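PDB 1Y9Z: alkaline serine protease from Pseudoalteromonas sp., which probably hydrolyses peptide bonds in proteins as a cold-adapted, subtilisin-like serine endopeptidase. Local coordinates for residues A42-W56 / Q89-E101. Residues are numbered along the deposited sequence; the frame is centred on the assembly and turned at random.
Sequences ANNVTGTNNSGTGNW and QNANIHIVKVFNE. With PMS (phenylmethanesulfonic acid), chain H.
Strand 44-47 pairs in parallel with strand 92-97 in the mixed sheet of the subtilisin-like domain, T46 N donating to I93 O (2.9 Å) and I95 N to T46 O. On one face H94 suits its place because both ring nitrogens can bond: T46 OG1 meets ND1 and T48 OG1 meets NE2, each at 2.8 Å in the ring plane, fixing the imidazole's rotation; with CG anti to the backbone N (chi1 -163°), the ring has G47 CA over its face in a CH-pi contact. On the sheet face carrying V45 and I95, V45 CG2 and W56 CE3 close on I95, and glycine suits position G47, since a CB would probably hit the W56 ring. Farther on, extended K97 reaches T53 O with NZ (2.9 Å) and also bonds Q58 O, while T53 OG1 returns a bond to K97 O (2.7 Å). Replacing K97 by alanine would probably leave T53 O and Q58 O without their ammonium partner and let the loop after strand 44-47 shift. N100 ND2 grips G52 O nearly straight (172°). Beyond the break at V98, F99 touches the phenyl ring of bound phenylmethanesulfonic acid: this parallel edge pairing in the alpha/beta domain flanks a strand reaching the ligand pocket.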
loop_
_atom_site.group_PDB
_atom_site.type_symbol
_atom_site.label_atom_id
_atom_site.label_comp_id
_atom_site.label_asym_id
_atom_site.label_seq_id
_atom_site.Cartn_x
_atom_site.Cartn_y
_atom_site.Cartn_z
ATOM N N ALA A 42 -14.794 12.073 9.282
ATOM C CA ALA A 42 -15.253 13.341 8.721
ATOM C C ALA A 42 -15.066 13.588 7.228
ATOM O O ALA A 42 -15.041 14.740 6.787
ATOM C CB ALA A 42 -14.643 14.492 9.513
ATOM N N ASN A 43 -14.933 12.527 6.442
ATOM C CA ASN A 43 -14.803 12.700 5.001
ATOM C C ASN A 43 -16.205 12.862 4.418
ATOM O O ASN A 43 -17.198 12.553 5.079
ATOM C CB ASN A 43 -14.140 11.481 4.352
ATOM C CG ASN A 43 -12.635 11.615 4.256
ATOM O OD1 ASN A 43 -12.119 12.692 3.962
ATOM N ND2 ASN A 43 -11.922 10.517 4.482
ATOM N N ASN A 44 -16.282 13.368 3.192
ATOM C CA ASN A 44 -17.566 13.522 2.515
ATOM C C ASN A 44 -17.818 12.157 1.902
ATOM O O ASN A 44 -17.731 11.968 0.685
ATOM C CB ASN A 44 -17.477 14.586 1.424
ATOM C CG ASN A 44 -16.963 15.901 1.951
ATOM O OD1 ASN A 44 -17.265 16.283 3.081
ATOM N ND2 ASN A 44 -16.189 16.607 1.137
ATOM N N VAL A 45 -18.132 11.206 2.772
ATOM C CA VAL A 45 -18.338 9.831 2.364
ATOM C C VAL A 45 -19.767 9.338 2.520
ATOM O O VAL A 45 -20.433 9.604 3.523
ATOM C CB VAL A 45 -17.378 8.902 3.156
ATOM C CG1 VAL A 45 -17.651 9.013 4.653
ATOM C CG2 VAL A 45 -17.526 7.465 2.683
ATOM N N THR A 46 -20.233 8.623 1.503
ATOM C CA THR A 46 -21.568 8.044 1.494
ATOM C C THR A 46 -21.404 6.624 0.980
ATOM O O THR A 46 -20.305 6.225 0.597
ATOM C CB THR A 46 -22.517 8.806 0.552
ATOM O OG1 THR A 46 -21.956 8.844 -0.764
ATOM C CG2 THR A 46 -22.741 10.225 1.056
ATOM N N GLY A 47 -22.490 5.862 0.970
ATOM C CA GLY A 47 -22.414 4.497 0.490
ATOM C C GLY A 47 -23.786 3.926 0.216
ATOM O O GLY A 47 -24.801 4.524 0.577
ATOM N N THR A 48 -23.818 2.767 -0.432
ATOM C CA THR A 48 -25.073 2.105 -0.755
ATOM C C THR A 48 -25.020 0.683 -0.214
ATOM O O THR A 48 -24.306 -0.158 -0.750
ATOM C CB THR A 48 -25.298 2.048 -2.278
ATOM O OG1 THR A 48 -25.288 3.376 -2.814
ATOM C CG2 THR A 48 -26.635 1.389 -2.593
ATOM N N ASN A 49 -25.771 0.420 0.850
ATOM C CA ASN A 49 -25.784 -0.907 1.452
ATOM C C ASN A 49 -26.297 -1.996 0.524
ATOM O O ASN A 49 -27.112 -1.749 -0.368
ATOM C CB ASN A 49 -26.651 -0.933 2.717
ATOM C CG ASN A 49 -25.984 -0.278 3.908
ATOM O OD1 ASN A 49 -24.762 -0.162 3.971
ATOM N ND2 ASN A 49 -26.793 0.135 4.878
ATOM N N ASN A 50 -25.808 -3.209 0.757
ATOM C CA ASN A 50 -26.224 -4.381 0.003
ATOM C C ASN A 50 -26.633 -5.439 1.025
ATOM O O ASN A 50 -25.950 -5.644 2.028
ATOM C CB ASN A 50 -25.085 -4.897 -0.878
ATOM C CG ASN A 50 -25.475 -6.135 -1.658
ATOM O OD1 ASN A 50 -25.209 -7.259 -1.235
ATOM N ND2 ASN A 50 -26.124 -5.934 -2.799
ATOM N N SER A 51 -27.754 -6.103 0.767
ATOM C CA SER A 51 -28.280 -7.118 1.675
ATOM C C SER A 51 -27.282 -8.188 2.118
ATOM O O SER A 51 -27.414 -8.747 3.204
ATOM C CB SER A 51 -29.498 -7.799 1.042
ATOM O OG SER A 51 -29.149 -8.475 -0.154
ATOM N N GLY A 52 -26.282 -8.469 1.289
ATOM C CA GLY A 52 -25.322 -9.497 1.644
ATOM C C GLY A 52 -24.084 -9.074 2.411
ATOM O O GLY A 52 -23.317 -9.929 2.851
ATOM N N THR A 53 -23.882 -7.772 2.594
ATOM C CA THR A 53 -22.687 -7.304 3.294
ATOM C C THR A 53 -22.912 -6.313 4.435
ATOM O O THR A 53 -21.997 -5.580 4.810
ATOM C CB THR A 53 -21.689 -6.680 2.297
ATOM O OG1 THR A 53 -22.339 -5.637 1.559
ATOM C CG2 THR A 53 -21.178 -7.735 1.324
ATOM N N GLY A 54 -24.118 -6.290 4.989
ATOM C CA GLY A 54 -24.402 -5.386 6.092
ATOM C C GLY A 54 -24.253 -3.909 5.772
ATOM O O GLY A 54 -24.689 -3.445 4.720
ATOM N N ASN A 55 -23.640 -3.166 6.689
ATOM C CA ASN A 55 -23.447 -1.733 6.502
ATOM C C ASN A 55 -22.096 -1.419 5.875
ATOM O O ASN A 55 -21.064 -1.940 6.303
ATOM C CB ASN A 55 -23.572 -0.996 7.839
ATOM C CG ASN A 55 -24.970 -1.079 8.419
ATOM O OD1 ASN A 55 -25.957 -0.837 7.724
ATOM N ND2 ASN A 55 -25.060 -1.410 9.702
ATOM N N TRP A 56 -22.108 -0.556 4.864
ATOM C CA TRP A 56 -20.880 -0.179 4.177
ATOM C C TRP A 56 -19.903 0.513 5.119
ATOM O O TRP A 56 -18.688 0.438 4.926
ATOM C CB TRP A 56 -21.184 0.744 2.990
ATOM C CG TRP A 56 -21.795 2.070 3.358
ATOM C CD1 TRP A 56 -23.126 2.388 3.383
ATOM C CD2 TRP A 56 -21.094 3.259 3.750
ATOM N NE1 TRP A 56 -23.295 3.698 3.761
ATOM C CE2 TRP A 56 -22.065 4.256 3.993
ATOM C CE3 TRP A 56 -19.739 3.578 3.919
ATOM C CZ2 TRP A 56 -21.724 5.552 4.395
ATOM C CZ3 TRP A 56 -19.400 4.869 4.320
ATOM C CH2 TRP A 56 -20.391 5.839 4.553
ATOM N N GLN A 89 -10.854 16.814 3.259
ATOM C CA GLN A 89 -12.308 16.710 3.352
ATOM C C GLN A 89 -13.067 17.453 2.248
ATOM O O GLN A 89 -14.057 18.142 2.509
ATOM C CB GLN A 89 -12.747 17.212 4.733
ATOM C CG GLN A 89 -12.199 16.368 5.878
ATOM C CD GLN A 89 -12.268 17.065 7.222
ATOM O OE1 GLN A 89 -11.381 17.840 7.581
ATOM N NE2 GLN A 89 -13.329 16.797 7.970
ATOM N N ASN A 90 -12.608 17.286 1.013
ATOM C CA ASN A 90 -13.234 17.928 -0.139
ATOM C C ASN A 90 -13.815 16.901 -1.109
ATOM O O ASN A 90 -14.964 17.012 -1.534
ATOM C CB ASN A 90 -12.210 18.798 -0.872
ATOM C CG ASN A 90 -11.848 20.049 -0.096
ATOM O OD1 ASN A 90 -10.672 20.395 0.034
ATOM N ND2 ASN A 90 -12.860 20.742 0.413
ATOM N N ALA A 91 -13.013 15.901 -1.455
ATOM C CA ALA A 91 -13.448 14.869 -2.386
ATOM C C ALA A 91 -14.676 14.115 -1.899
ATOM O O ALA A 91 -14.860 13.908 -0.700
ATOM C CB ALA A 91 -12.312 13.889 -2.632
ATOM N N ASN A 92 -15.523 13.715 -2.843
ATOM C CA ASN A 92 -16.711 12.941 -2.519
ATOM C C ASN A 92 -16.318 11.488 -2.698
ATOM O O ASN A 92 -15.743 11.113 -3.721
ATOM C CB ASN A 92 -17.862 13.280 -3.462
ATOM C CG ASN A 92 -18.301 14.716 -3.342
ATOM O OD1 ASN A 92 -18.821 15.134 -2.307
ATOM N ND2 ASN A 92 -18.081 15.490 -4.398
ATOM N N ILE A 93 -16.624 10.678 -1.694
ATOM C CA ILE A 93 -16.294 9.262 -1.717
ATOM C C ILE A 93 -17.556 8.436 -1.543
ATOM O O ILE A 93 -18.361 8.708 -0.653
ATOM C CB ILE A 93 -15.335 8.907 -0.565
ATOM C CG1 ILE A 93 -14.103 9.812 -0.617
ATOM C CG2 ILE A 93 -14.934 7.438 -0.649
ATOM C CD1 ILE A 93 -13.197 9.681 0.591
ATOM N N HIS A 94 -17.737 7.435 -2.401
ATOM C CA HIS A 94 -18.894 6.556 -2.291
ATOM C C HIS A 94 -18.368 5.150 -2.056
ATOM O O HIS A 94 -17.439 4.700 -2.730
ATOM C CB HIS A 94 -19.754 6.582 -3.555
ATOM C CG HIS A 94 -21.126 6.021 -3.346
ATOM N ND1 HIS A 94 -22.088 6.676 -2.607
ATOM C CD2 HIS A 94 -21.683 4.849 -3.735
ATOM C CE1 HIS A 94 -23.179 5.932 -2.550
ATOM N NE2 HIS A 94 -22.958 4.818 -3.225
ATOM N N ILE A 95 -18.964 4.461 -1.094
ATOM C CA ILE A 95 -18.535 3.122 -0.738
ATOM C C ILE A 95 -19.527 2.032 -1.125
ATOM O O ILE A 95 -20.719 2.125 -0.833
ATOM C CB ILE A 95 -18.293 3.020 0.794
ATOM C CG1 ILE A 95 -17.336 4.125 1.257
ATOM C CG2 ILE A 95 -17.746 1.644 1.151
ATOM C CD1 ILE A 95 -15.969 4.099 0.599
ATOM N N VAL A 96 -19.024 1.007 -1.806
ATOM C CA VAL A 96 -19.839 -0.147 -2.163
ATOM C C VAL A 96 -19.063 -1.320 -1.574
ATOM O O VAL A 96 -17.958 -1.640 -2.019
ATOM C CB VAL A 96 -19.991 -0.323 -3.687
ATOM C CG1 VAL A 96 -20.748 -1.616 -3.983
ATOM C CG2 VAL A 96 -20.757 0.858 -4.274
ATOM N N LYS A 97 -19.637 -1.933 -0.545
ATOM C CA LYS A 97 -19.010 -3.048 0.156
ATOM C C LYS A 97 -19.396 -4.390 -0.459
ATOM O O LYS A 97 -20.535 -4.841 -0.320
ATOM C CB LYS A 97 -19.425 -3.003 1.632
ATOM C CG LYS A 97 -18.786 -4.056 2.519
ATOM C CD LYS A 97 -19.340 -3.942 3.931
ATOM C CE LYS A 97 -18.851 -5.054 4.836
ATOM N NZ LYS A 97 -19.545 -4.995 6.157
ATOM N N VAL A 98 -18.442 -5.027 -1.133
ATOM C CA VAL A 98 -18.695 -6.316 -1.768
ATOM C C VAL A 98 -18.081 -7.483 -0.997
ATOM O O VAL A 98 -18.409 -8.641 -1.254
ATOM C CB VAL A 98 -18.155 -6.347 -3.223
ATOM C CG1 VAL A 98 -18.876 -5.302 -4.064
ATOM C CG2 VAL A 98 -16.650 -6.102 -3.232
ATOM N N PHE A 99 -17.197 -7.180 -0.049
ATOM C CA PHE A 99 -16.545 -8.220 0.743
ATOM C C PHE A 99 -16.890 -8.219 2.223
ATOM O O PHE A 99 -16.963 -7.164 2.858
ATOM C CB PHE A 99 -15.018 -8.107 0.659
ATOM C CG PHE A 99 -14.453 -8.313 -0.713
ATOM C CD1 PHE A 99 -13.879 -7.251 -1.402
ATOM C CD2 PHE A 99 -14.463 -9.569 -1.306
ATOM C CE1 PHE A 99 -13.319 -7.437 -2.665
ATOM C CE2 PHE A 99 -13.906 -9.767 -2.568
ATOM C CZ PHE A 99 -13.333 -8.697 -3.247
ATOM N N ASN A 100 -17.094 -9.418 2.761
ATOM C CA ASN A 100 -17.331 -9.603 4.185
ATOM C C ASN A 100 -16.043 -10.280 4.636
ATOM O O ASN A 100 -15.195 -10.618 3.807
ATOM C CB ASN A 100 -18.508 -10.543 4.459
ATOM C CG ASN A 100 -19.847 -9.918 4.136
ATOM O OD1 ASN A 100 -20.119 -8.774 4.501
ATOM N ND2 ASN A 100 -20.703 -10.677 3.460
ATOM N N GLU A 101 -15.894 -10.480 5.938
ATOM C CA GLU A 101 -14.704 -11.133 6.465
ATOM C C GLU A 101 -14.477 -12.478 5.774
ATOM O O GLU A 101 -13.345 -12.844 5.464
ATOM C CB GLU A 101 -14.860 -11.342 7.972
ATOM C CG GLU A 101 -13.686 -12.038 8.638
ATOM C CD GLU A 101 -13.917 -12.276 10.118
ATOM O OE1 GLU A 101 -12.978 -12.741 10.797
ATOM O OE2 GLU A 101 -15.036 -12.001 10.604
HETATM C C PMS H . -5.824 -8.157 -3.535
HETATM S S PMS H . -5.402 -6.776 -4.625
HETATM C C1 PMS H . -7.290 -8.638 -3.678
HETATM C C2 PMS H . -7.574 -9.680 -4.632
HETATM C C3 PMS H . -8.914 -10.155 -4.795
HETATM C C4 PMS H . -9.946 -9.553 -3.976
HETATM C C5 PMS H . -9.675 -8.529 -3.036
HETATM C C6 PMS H . -8.352 -8.023 -2.839
HETATM O O2S PMS H . -6.118 -6.972 -5.881
HETATM O O1S PMS H . -3.978 -6.759 -4.862
HETATM O O HOH W 1 -13.848 14.055 1.859
HETATM O O HOH W 2 -10.360 14.107 2.542
HETATM O O HOH W 3 -20.154 10.811 -1.427
HETATM O O HOH W 4 -22.261 -1.504 0.481
#